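Long-range contacts in gamma-hexachlorocyclohexane dehydrochlorinase (Sphingomonas paucimobilis, PDB 3A76), which catalyses two successive dehydrochlorinations of the pollutant gamma-hexachlorocyclohexane (lindane), through gamma-pentachlorocyclohexene, to 1,3,4,6-tetrachloro-1,4-cyclohexadiene: residues Ile42-Arg47 / Cys91-Thr96; Trp62-Ile67 / Asn82-Met87; Leu115-Leu120 / Ile162-Pro167; Thr134-Arg139 / Phe146-Ala151. All coordinates share one frame; numbering follows the deposited sequence.

Contact 1 of 4, residues Ile42-Arg47 / Cys91-Thr96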
# COMPACT_ATOMS: atom_id res chain seq x y z
N ILE B 42 3.21 -3.67 -11.49
CA ILE B 42 2.73 -2.85 -12.61
C ILE B 42 2.84 -3.60 -13.94
O ILE B 42 1.89 -3.61 -14.75
CB ILE B 42 3.50 -1.50 -12.68
CG1 ILE B 42 3.18 -0.65 -11.44
CG2 ILE B 42 3.16 -0.73 -13.99
CD1 ILE B 42 4.24 0.38 -11.08
N ALA B 43 3.98 -4.27 -14.14
CA ALA B 43 4.25 -4.94 -15.41
C ALA B 43 3.29 -6.09 -15.61
O ALA B 43 2.85 -6.35 -16.73
CB ALA B 43 5.70 -5.41 -15.48
N VAL B 44 2.96 -6.77 -14.52
CA VAL B 44 2.00 -7.87 -14.59
C VAL B 44 0.58 -7.34 -14.86
O VAL B 44 -0.16 -7.90 -15.67
CB VAL B 44 2.03 -8.72 -13.29
CG1 VAL B 44 0.77 -9.56 -13.19
CG2 VAL B 44 3.29 -9.59 -13.23
N ASP B 45 0.22 -6.27 -14.15
CA ASP B 45 -1.15 -5.75 -14.13
C ASP B 45 -1.42 -4.95 -15.40
O ASP B 45 -2.52 -5.04 -15.96
CB ASP B 45 -1.35 -4.82 -12.93
CG ASP B 45 -1.24 -5.54 -11.60
OD1 ASP B 45 -1.48 -6.76 -11.53
OD2 ASP B 45 -0.92 -4.85 -10.60
N LYS B 46 -0.45 -4.15 -15.81
CA LYS B 46 -0.56 -3.33 -17.02
C LYS B 46 -0.07 -4.07 -18.28
O LYS B 46 -0.17 -3.53 -19.38
CB LYS B 46 0.17 -1.99 -16.84
CG LYS B 46 -0.62 -0.92 -16.07
CD LYS B 46 -1.06 -1.40 -14.68
CE LYS B 46 -1.41 -0.22 -13.81
NZ LYS B 46 -2.03 -0.69 -12.57
N ARG B 47 0.40 -5.30 -18.12
CA ARG B 47 0.81 -6.20 -19.22
C ARG B 47 1.91 -5.61 -20.06
O ARG B 47 1.81 -5.51 -21.28
CB ARG B 47 -0.38 -6.71 -20.04
CG ARG B 47 -1.38 -7.39 -19.13
CD ARG B 47 -2.42 -8.20 -19.85
NE ARG B 47 -3.33 -8.79 -18.87
CZ ARG B 47 -4.15 -9.80 -19.12
NH1 ARG B 47 -4.94 -10.28 -18.17
NH2 ARG B 47 -4.17 -10.34 -20.33
N CYS B 91 -6.31 -7.98 -13.71
CA CYS B 91 -6.09 -8.10 -12.28
C CYS B 91 -5.37 -6.85 -11.83
O CYS B 91 -4.82 -6.11 -12.64
CB CYS B 91 -5.26 -9.34 -11.96
SG CYS B 91 -3.68 -9.31 -12.74
N ILE B 92 -5.35 -6.64 -10.51
CA ILE B 92 -4.55 -5.57 -9.95
C ILE B 92 -3.87 -6.02 -8.64
O ILE B 92 -4.53 -6.55 -7.76
CB ILE B 92 -5.40 -4.27 -9.78
CG1 ILE B 92 -4.50 -3.08 -9.43
CG2 ILE B 92 -6.61 -4.47 -8.82
CD1 ILE B 92 -4.28 -2.97 -8.05
N HIS B 93 -2.55 -5.81 -8.56
CA HIS B 93 -1.74 -6.09 -7.36
C HIS B 93 -1.49 -4.84 -6.51
O HIS B 93 -0.89 -3.88 -6.99
CB HIS B 93 -0.37 -6.63 -7.77
CG HIS B 93 -0.38 -8.00 -8.37
ND1 HIS B 93 -0.73 -8.23 -9.69
CD2 HIS B 93 -0.06 -9.21 -7.85
CE1 HIS B 93 -0.63 -9.52 -9.94
NE2 HIS B 93 -0.22 -10.14 -8.85
N TYR B 94 -1.92 -4.87 -5.25
CA TYR B 94 -1.56 -3.82 -4.30
C TYR B 94 -0.45 -4.30 -3.35
O TYR B 94 -0.72 -5.03 -2.40
CB TYR B 94 -2.78 -3.35 -3.48
CG TYR B 94 -3.95 -2.82 -4.28
CD1 TYR B 94 -3.95 -1.52 -4.78
CD2 TYR B 94 -5.10 -3.59 -4.47
CE1 TYR B 94 -5.02 -1.02 -5.51
CE2 TYR B 94 -6.18 -3.09 -5.20
CZ TYR B 94 -6.14 -1.80 -5.71
OH TYR B 94 -7.22 -1.28 -6.42
N GLY B 95 0.77 -3.86 -3.61
CA GLY B 95 1.94 -4.17 -2.83
C GLY B 95 2.22 -3.17 -1.73
O GLY B 95 2.30 -1.96 -1.97
N THR B 96 2.37 -3.71 -0.52
CA THR B 96 2.55 -2.95 0.71
C THR B 96 3.59 -3.69 1.59
O THR B 96 3.97 -4.85 1.30
CB THR B 96 1.23 -2.87 1.54
OG1 THR B 96 0.88 -4.17 2.00
CG2 THR B 96 0.06 -2.35 0.74
O HOH W 1 -4.57 -6.56 -15.84
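The carboxylate of Asp45 lies against the imidazole edge of His93, the two planes only 20° apart. OD1 sits near the ring plane and accepts a very short, nearly straight hydrogen bond from His93 ND1 (2.5 Å). OD2 accepts from the backbone, His93 N to Asp45 OD2 being 2.8 Å, with the donor standing 38° above the carboxylate plane. One residue thus holds both carboxylate oxygens through its main chain and its ring, which limits rotation of the carboxylate and of the imidazole together. With chi1 -65° in Asp45, CG lies beside the backbone N and OD1 reaches the ring. Val44 adds an apolar touch, its CG1 3.5 Å from His93 CE1 and approaching obliquely. Two residues before His93, Cys91 SG comes to 3.6 Å from Asp45 OD1. A water couples the backbones there, donating to Asp45 O and accepting from Cys91 N. His93 also packs on Val114 and Leu116 of strand 107-120, and a spermidine touches it. Helix 22-45 thereby ends against strand 88-102 at the inferred active site: a His-carboxylate pair in which His93 is the probable proton acceptor, set in the pocket of a SnoaL-like fold.

Contact 2 of 4, residues Trp62-Ile67 / Asn82-Met87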
# COMPACT_ATOMS: atom_id res chain seq x y z
N TRP B 62 12.07 -16.88 -10.30
CA TRP B 62 10.73 -16.47 -9.90
C TRP B 62 9.85 -17.69 -9.69
O TRP B 62 9.52 -18.40 -10.62
CB TRP B 62 10.14 -15.47 -10.92
CG TRP B 62 8.75 -14.91 -10.61
CD1 TRP B 62 8.11 -14.89 -9.41
CD2 TRP B 62 7.86 -14.27 -11.55
NE1 TRP B 62 6.88 -14.30 -9.53
CE2 TRP B 62 6.70 -13.91 -10.84
CE3 TRP B 62 7.94 -13.97 -12.92
CZ2 TRP B 62 5.61 -13.27 -11.45
CZ3 TRP B 62 6.86 -13.34 -13.53
CH2 TRP B 62 5.71 -12.99 -12.79
N THR B 63 9.47 -17.91 -8.44
CA THR B 63 8.61 -19.02 -8.09
C THR B 63 7.27 -18.50 -7.59
O THR B 63 7.20 -17.52 -6.83
CB THR B 63 9.25 -19.91 -7.00
OG1 THR B 63 10.52 -20.41 -7.46
CG2 THR B 63 8.35 -21.07 -6.65
N ILE B 64 6.20 -19.15 -8.04
CA ILE B 64 4.89 -18.97 -7.47
C ILE B 64 4.43 -20.36 -7.06
O ILE B 64 4.26 -21.26 -7.90
CB ILE B 64 3.91 -18.29 -8.47
CG1 ILE B 64 4.36 -16.85 -8.78
CG2 ILE B 64 2.49 -18.31 -7.91
CD1 ILE B 64 3.61 -16.15 -9.96
N GLU B 65 4.25 -20.55 -5.75
CA GLU B 65 3.78 -21.83 -5.24
C GLU B 65 2.47 -22.23 -5.90
O GLU B 65 1.55 -21.41 -6.00
CB GLU B 65 3.62 -21.78 -3.72
CG GLU B 65 4.91 -21.95 -2.96
CD GLU B 65 4.78 -21.61 -1.49
OE1 GLU B 65 5.51 -20.71 -1.04
OE2 GLU B 65 3.95 -22.23 -0.78
N GLY B 66 2.39 -23.47 -6.38
CA GLY B 66 1.21 -23.96 -7.07
C GLY B 66 1.21 -23.63 -8.55
O GLY B 66 0.30 -24.05 -9.27
N ILE B 67 2.22 -22.88 -9.00
CA ILE B 67 2.34 -22.45 -10.40
C ILE B 67 3.66 -22.87 -11.04
O ILE B 67 3.70 -23.31 -12.19
CB ILE B 67 2.17 -20.89 -10.54
CG1 ILE B 67 0.74 -20.46 -10.22
CG2 ILE B 67 2.64 -20.39 -11.93
CD1 ILE B 67 -0.33 -21.22 -10.95
N ASN B 82 2.03 -17.06 -20.88
CA ASN B 82 1.42 -18.40 -21.03
C ASN B 82 0.56 -18.82 -19.85
O ASN B 82 -0.23 -19.77 -19.96
CB ASN B 82 2.48 -19.46 -21.34
CG ASN B 82 3.24 -19.18 -22.65
OD1 ASN B 82 2.65 -18.84 -23.68
ND2 ASN B 82 4.57 -19.31 -22.60
N VAL B 83 0.73 -18.13 -18.72
CA VAL B 83 -0.01 -18.46 -17.49
C VAL B 83 -0.77 -17.24 -16.93
O VAL B 83 -1.99 -17.26 -16.87
CB VAL B 83 0.90 -19.09 -16.38
CG1 VAL B 83 0.06 -19.62 -15.22
CG2 VAL B 83 1.75 -20.21 -16.95
N LEU B 84 -0.05 -16.19 -16.53
CA LEU B 84 -0.69 -15.09 -15.79
C LEU B 84 -1.70 -14.32 -16.63
O LEU B 84 -2.87 -14.23 -16.26
CB LEU B 84 0.34 -14.14 -15.15
CG LEU B 84 1.25 -14.75 -14.07
CD1 LEU B 84 2.13 -13.67 -13.44
CD2 LEU B 84 0.47 -15.52 -13.00
N TRP B 85 -1.26 -13.81 -17.78
CA TRP B 85 -2.15 -13.05 -18.63
C TRP B 85 -3.34 -13.86 -19.14
O TRP B 85 -4.47 -13.41 -18.98
CB TRP B 85 -1.38 -12.23 -19.69
CG TRP B 85 -0.43 -11.25 -19.02
CD1 TRP B 85 -0.60 -10.65 -17.80
CD2 TRP B 85 0.83 -10.78 -19.51
NE1 TRP B 85 0.46 -9.83 -17.51
CE2 TRP B 85 1.36 -9.89 -18.54
CE3 TRP B 85 1.57 -11.01 -20.68
CZ2 TRP B 85 2.59 -9.24 -18.70
CZ3 TRP B 85 2.80 -10.34 -20.84
CH2 TRP B 85 3.29 -9.48 -19.85
N PRO B 86 -3.12 -15.07 -19.68
CA PRO B 86 -4.29 -15.89 -20.05
C PRO B 86 -5.24 -16.26 -18.90
O PRO B 86 -6.41 -16.50 -19.15
CB PRO B 86 -3.68 -17.16 -20.65
CG PRO B 86 -2.29 -16.79 -21.02
CD PRO B 86 -1.85 -15.75 -20.03
N MET B 87 -4.74 -16.29 -17.67
CA MET B 87 -5.54 -16.67 -16.49
C MET B 87 -6.63 -15.66 -16.11
O MET B 87 -7.70 -16.03 -15.62
CB MET B 87 -4.60 -16.90 -15.29
CG MET B 87 -5.25 -17.49 -14.05
SD MET B 87 -4.08 -17.83 -12.72
CE MET B 87 -3.47 -19.44 -13.22
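Leu84 reaches from the helix toward strand 60-64, and its side chain divides between two strand residues. CB leads off the helix and, with chi1 -63°, carries CG beside the backbone N. From CG the two methyls part: CD1 goes to the six-membered ring of Trp62, 3.7 Å from CH2, while CD2 touches the end of Ile64, 4.4 Å from its CD1. The indole comes from the opposite direction, its CG anti to the backbone N (chi1 -178°), so that the benzo end is the part presented to the leucine; the methyl meets it obliquely. Past the strand end, Ile67 meets the helix with both branches. Its CG2 lies 4.3 Å from Val83 CG1, and its CD1 the same distance from Met87 CE, a helical turn farther on. All the contacts are apolar and mostly loose van der Waals touches. Trp62 also stacks on Trp56 and packs on Ala76 and Leu79, and Ile64 touches a bound spermidine. The side chain of Leu84 is about 6 Å from that of His93, between nearest atoms. Helix 72-87 is thus packed against strand 60-64, probably forming part of an apolar wall of the pocket in the cone-shaped alpha+beta barrel of SnoaL-like proteins.

Contact 3 of 4, residues Leu115-Leu120 / Ile162-Pro167. With SPD (spermidine), chain D.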
# COMPACT_ATOMS: atom_id res chain seq x y z
N LEU B 115 -2.05 -7.57 -1.97
CA LEU B 115 -3.46 -7.83 -2.15
C LEU B 115 -3.75 -7.76 -3.64
O LEU B 115 -3.51 -6.72 -4.30
CB LEU B 115 -4.28 -6.80 -1.36
CG LEU B 115 -5.76 -6.96 -1.02
CD1 LEU B 115 -6.60 -5.96 -1.79
CD2 LEU B 115 -6.30 -8.39 -1.09
N LEU B 116 -4.25 -8.88 -4.17
CA LEU B 116 -4.62 -9.00 -5.58
C LEU B 116 -6.13 -9.14 -5.75
O LEU B 116 -6.74 -10.05 -5.18
CB LEU B 116 -3.93 -10.21 -6.24
CG LEU B 116 -4.26 -10.58 -7.70
CD1 LEU B 116 -3.14 -11.34 -8.36
CD2 LEU B 116 -5.55 -11.43 -7.83
N LEU B 117 -6.69 -8.26 -6.57
CA LEU B 117 -8.08 -8.38 -7.04
C LEU B 117 -8.07 -8.59 -8.55
O LEU B 117 -7.37 -7.89 -9.27
CB LEU B 117 -8.85 -7.10 -6.73
CG LEU B 117 -8.83 -6.59 -5.30
CD1 LEU B 117 -9.51 -5.22 -5.22
CD2 LEU B 117 -9.49 -7.61 -4.41
N GLY B 118 -8.85 -9.56 -9.03
CA GLY B 118 -8.90 -9.83 -10.46
C GLY B 118 -10.12 -10.58 -10.93
O GLY B 118 -10.93 -11.02 -10.14
N ASN B 119 -10.26 -10.68 -12.25
CA ASN B 119 -11.29 -11.54 -12.83
C ASN B 119 -10.64 -12.70 -13.57
O ASN B 119 -9.89 -12.48 -14.51
CB ASN B 119 -12.22 -10.78 -13.79
CG ASN B 119 -13.30 -10.01 -13.08
OD1 ASN B 119 -14.02 -10.55 -12.25
ND2 ASN B 119 -13.44 -8.73 -13.42
N LEU B 120 -10.93 -13.92 -13.13
CA LEU B 120 -10.44 -15.12 -13.82
C LEU B 120 -11.18 -15.34 -15.12
O LEU B 120 -12.40 -15.29 -15.15
CB LEU B 120 -10.62 -16.35 -12.93
CG LEU B 120 -9.80 -16.40 -11.64
CD1 LEU B 120 -10.30 -17.56 -10.78
CD2 LEU B 120 -8.30 -16.51 -11.93
N ILE B 162 -20.45 -11.16 -6.26
CA ILE B 162 -19.64 -9.98 -6.53
C ILE B 162 -18.85 -10.19 -7.82
O ILE B 162 -18.25 -11.24 -8.03
CB ILE B 162 -18.71 -9.65 -5.33
CG1 ILE B 162 -19.55 -9.31 -4.10
CG2 ILE B 162 -17.75 -8.52 -5.67
CD1 ILE B 162 -18.86 -9.53 -2.78
N HIS B 163 -18.90 -9.18 -8.68
CA HIS B 163 -18.11 -9.15 -9.89
C HIS B 163 -17.51 -7.77 -10.12
O HIS B 163 -18.23 -6.78 -10.30
CB HIS B 163 -18.95 -9.59 -11.09
CG HIS B 163 -18.14 -9.88 -12.31
ND1 HIS B 163 -17.98 -8.96 -13.33
CD2 HIS B 163 -17.41 -10.96 -12.67
CE1 HIS B 163 -17.20 -9.47 -14.26
NE2 HIS B 163 -16.83 -10.68 -13.88
N PHE B 164 -16.18 -7.70 -10.10
CA PHE B 164 -15.45 -6.47 -10.32
C PHE B 164 -15.65 -6.04 -11.76
O PHE B 164 -15.45 -6.84 -12.68
CB PHE B 164 -13.95 -6.67 -10.05
CG PHE B 164 -13.62 -7.12 -8.64
CD1 PHE B 164 -12.88 -8.28 -8.44
CD2 PHE B 164 -14.00 -6.37 -7.54
CE1 PHE B 164 -12.55 -8.70 -7.14
CE2 PHE B 164 -13.69 -6.79 -6.26
CZ PHE B 164 -12.96 -7.96 -6.06
N ALA B 165 -16.02 -4.77 -11.96
CA ALA B 165 -16.38 -4.29 -13.31
C ALA B 165 -16.25 -2.79 -13.40
O ALA B 165 -16.37 -2.11 -12.39
CB ALA B 165 -17.80 -4.70 -13.66
N PRO B 166 -16.02 -2.25 -14.60
CA PRO B 166 -15.91 -0.80 -14.71
C PRO B 166 -17.24 -0.11 -14.34
O PRO B 166 -18.31 -0.74 -14.42
CB PRO B 166 -15.52 -0.57 -16.18
CG PRO B 166 -14.98 -1.89 -16.64
CD PRO B 166 -15.82 -2.90 -15.91
N PRO B 167 -17.19 1.18 -13.96
CA PRO B 167 -18.36 1.91 -13.42
C PRO B 167 -19.62 1.90 -14.31
O PRO B 167 -20.74 1.97 -13.79
CB PRO B 167 -17.84 3.34 -13.24
CG PRO B 167 -16.61 3.42 -14.05
CD PRO B 167 -16.01 2.06 -14.05
N1 SPD D . -19.37 6.66 -13.88
C2 SPD D . -17.98 6.90 -14.23
C3 SPD D . -17.30 7.77 -13.17
C4 SPD D . -17.28 7.13 -11.79
C5 SPD D . -16.04 7.62 -11.06
N6 SPD D . -16.32 8.07 -9.70
C7 SPD D . -15.72 7.36 -8.58
C8 SPD D . -15.25 8.31 -7.49
C9 SPD D . -13.75 8.20 -7.32
N10 SPD D . -13.30 9.01 -6.20
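The Phe164 ring is met at its edge by a carbonyl: Gly118 O lies in the ring plane, 3.8 Å from CD1. Leu117 approaches the far end of the same ring obliquely, CD2 at 3.9 Å from Phe164 CZ, the two side chains crossing at about a right angle. The ring also stacks on Tyr155 of a second subunit. The other flat pair is the Asn119 amide and the His163 imidazole, whose planes are 18° apart; Asn119 OD1 is 3.3 Å from His163 NE2 and approaches the ring obliquely. The angle there is poor for a hydrogen bond; OD1 instead accepts from Ser126 OG, and His163 NE2 has a weak bond to Asn124 OD1. The hydrogen bond across the contact comes from the amide nitrogen: Asn119 ND2 to Phe164 O is 2.9 Å and nearly straight, with the oxygen in the amide plane and the donor tilted 29° from the plane of the carbonyl. Having CG beside the backbone N (chi1 -81°), Asn119 reaches the loop's main chain. Ser126 OG also accepts from Phe164 N, so both polar backbone atoms of Phe164 are held in a buried setting. Farther along, Pro167 CB lies 3.7 Å from C2 of a spermidine. Beyond Phe164 the loop runs on to the second subunit, where Ala165 makes backbone hydrogen bonds and Pro167 packs on Phe156 of that subunit. The contact is therefore a C-terminal segment pinned to strand 107-120 of its own subunit while joining a neighbour, part of the interface of the homotrimer.

Contact 4 of 4, residues Thr134-Arg139 / Phe146-Ala151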
# COMPACT_ATOMS: atom_id res chain seq x y z
N THR B 134 8.73 -13.37 -0.69
CA THR B 134 10.03 -13.55 -0.05
C THR B 134 11.02 -13.34 -1.18
O THR B 134 11.03 -14.10 -2.15
CB THR B 134 10.19 -14.96 0.58
OG1 THR B 134 9.01 -15.30 1.31
CG2 THR B 134 11.41 -15.02 1.54
N ASP B 135 11.81 -12.28 -1.06
CA ASP B 135 12.62 -11.82 -2.17
C ASP B 135 14.09 -11.72 -1.80
O ASP B 135 14.44 -11.53 -0.62
CB ASP B 135 12.14 -10.43 -2.63
CG ASP B 135 10.72 -10.43 -3.19
OD1 ASP B 135 10.05 -9.38 -3.09
OD2 ASP B 135 10.28 -11.47 -3.73
N GLU B 136 14.93 -11.83 -2.82
CA GLU B 136 16.33 -11.50 -2.73
C GLU B 136 16.64 -10.57 -3.87
O GLU B 136 16.19 -10.80 -5.00
CB GLU B 136 17.20 -12.74 -2.88
CG GLU B 136 17.11 -13.74 -1.74
CD GLU B 136 17.95 -14.97 -2.04
OE1 GLU B 136 17.62 -16.06 -1.53
OE2 GLU B 136 18.93 -14.85 -2.81
N TYR B 137 17.40 -9.52 -3.57
CA TYR B 137 17.84 -8.55 -4.57
C TYR B 137 19.37 -8.52 -4.65
O TYR B 137 20.07 -8.70 -3.65
CB TYR B 137 17.32 -7.14 -4.25
CG TYR B 137 15.82 -7.07 -4.07
CD1 TYR B 137 15.24 -7.23 -2.81
CD2 TYR B 137 14.99 -6.85 -5.16
CE1 TYR B 137 13.85 -7.17 -2.63
CE2 TYR B 137 13.60 -6.80 -5.00
CZ TYR B 137 13.04 -6.95 -3.74
OH TYR B 137 11.66 -6.89 -3.61
N GLU B 138 19.89 -8.29 -5.85
CA GLU B 138 21.32 -8.33 -6.07
C GLU B 138 21.78 -7.14 -6.89
O GLU B 138 21.18 -6.83 -7.93
CB GLU B 138 21.70 -9.63 -6.77
CG GLU B 138 23.18 -9.88 -6.94
CD GLU B 138 23.46 -11.31 -7.37
OE1 GLU B 138 23.05 -12.24 -6.63
OE2 GLU B 138 24.07 -11.49 -8.44
N ARG B 139 22.83 -6.49 -6.41
CA ARG B 139 23.42 -5.35 -7.10
C ARG B 139 24.68 -5.79 -7.86
O ARG B 139 25.66 -6.25 -7.25
CB ARG B 139 23.75 -4.25 -6.10
CG ARG B 139 24.01 -2.89 -6.72
CD ARG B 139 25.14 -2.26 -5.95
NE ARG B 139 24.88 -0.88 -5.56
CZ ARG B 139 24.91 -0.45 -4.30
NH1 ARG B 139 25.18 -1.28 -3.30
NH2 ARG B 139 24.68 0.83 -4.04
N PHE B 146 16.06 -8.25 -9.13
CA PHE B 146 15.65 -9.43 -8.40
C PHE B 146 16.66 -10.53 -8.65
O PHE B 146 17.05 -10.79 -9.79
CB PHE B 146 14.29 -9.92 -8.88
CG PHE B 146 13.10 -9.18 -8.31
CD1 PHE B 146 12.47 -9.65 -7.17
CD2 PHE B 146 12.59 -8.06 -8.95
CE1 PHE B 146 11.34 -8.99 -6.65
CE2 PHE B 146 11.46 -7.39 -8.43
CZ PHE B 146 10.85 -7.86 -7.28
N SER B 147 17.08 -11.18 -7.57
CA SER B 147 17.83 -12.42 -7.65
C SER B 147 16.87 -13.58 -7.44
O SER B 147 17.06 -14.67 -7.99
CB SER B 147 18.92 -12.46 -6.59
OG SER B 147 19.16 -13.81 -6.22
N LYS B 148 15.85 -13.35 -6.62
CA LYS B 148 14.86 -14.38 -6.35
C LYS B 148 13.56 -13.71 -5.94
O LYS B 148 13.56 -12.58 -5.45
CB LYS B 148 15.36 -15.33 -5.25
CG LYS B 148 14.90 -16.78 -5.39
CD LYS B 148 15.71 -17.74 -4.50
CE LYS B 148 17.13 -18.04 -5.04
NZ LYS B 148 17.15 -18.95 -6.23
N ARG B 149 12.46 -14.43 -6.16
CA ARG B 149 11.17 -14.10 -5.59
C ARG B 149 10.44 -15.39 -5.34
O ARG B 149 10.30 -16.20 -6.25
CB ARG B 149 10.32 -13.20 -6.53
CG ARG B 149 8.80 -13.21 -6.19
CD ARG B 149 8.06 -11.94 -6.59
NE ARG B 149 8.36 -10.83 -5.69
CZ ARG B 149 7.80 -9.61 -5.73
NH1 ARG B 149 8.18 -8.70 -4.84
NH2 ARG B 149 6.88 -9.30 -6.64
N ASN B 150 9.98 -15.58 -4.10
CA ASN B 150 8.95 -16.58 -3.84
C ASN B 150 7.62 -15.89 -3.49
O ASN B 150 7.58 -14.96 -2.69
CB ASN B 150 9.39 -17.57 -2.74
CG ASN B 150 8.36 -18.66 -2.48
OD1 ASN B 150 7.45 -18.49 -1.66
ND2 ASN B 150 8.51 -19.80 -3.16
N ALA B 151 6.56 -16.35 -4.14
CA ALA B 151 5.24 -15.84 -3.90
C ALA B 151 4.45 -16.98 -3.30
O ALA B 151 4.31 -18.04 -3.90
CB ALA B 151 4.61 -15.38 -5.19
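Asp135 and Arg149 lie side by side and point the same way, the guanidinium meeting the carboxylate side-on. Arg149 NH1 to Asp135 OD1 is 2.6 Å and Arg149 NE to Asp135 OD2 is 2.8 Å, both nearly straight and on the syn sides of the oxygens. The oxygens lie in the guanidinium plane, yet the two flat groups are turned 26° against each other. A bend at chi3 (-75°) turns the guanidinium alongside its cross-strand partner, edge to carboxylate. Phe146 CE1 sits 3.3 Å above one face of the guanidinium, and Phe133 makes a cation-pi contact with it. Lys40 of helix 22-45, of like charge, is also close. Thr134-Asn150 and Glu136-Lys148 are antiparallel hydrogen-bonded pairs of the hairpin formed by strands 125-140 and 143-158, Asp135-Arg149 the non-hydrogen-bonded pair between them. A classic beta bulge then shifts the register: Glu136 O accepts from Ser147 N at 2.7 Å and from Lys148 N at 3.0 Å, both from one face of its carbonyl plane. Beyond the bulge, Tyr137 and Phe146 run alongside each other with ring planes at 46° and centroids 4.8 Å apart; Tyr137 CE2 lies over a Phe146 face toward its rim. On the face shared with Thr134 and Asn150, Glu136 and Lys148 start side by side, Lys148 CD 3.9 Å from Glu136 OE1, but the lysine bends and its NZ ends 5.5 Å from Glu136 OE1.

From the N terminus, helix 22-45 runs to its end at contact 1, which closes a loop to strand 88-102. Contact 2 is nested inside that loop, folding helix 72-87 back onto strand 60-64, and the two touch where Val44 O meets Trp85 NE1. The chain then builds strands 107-120, 125-140 and 143-158. Contact 4 is the hairpin pairing of the last two, nested in the larger loop that contact 3 closes between strand 107-120 and the C-terminal segment. No loops cross. One sheet unites them: strand 88-102 pairs with 107-120, linking contacts 1 and 3, and strand 60-64 pairs with 143-158, linking contacts 2 and 4.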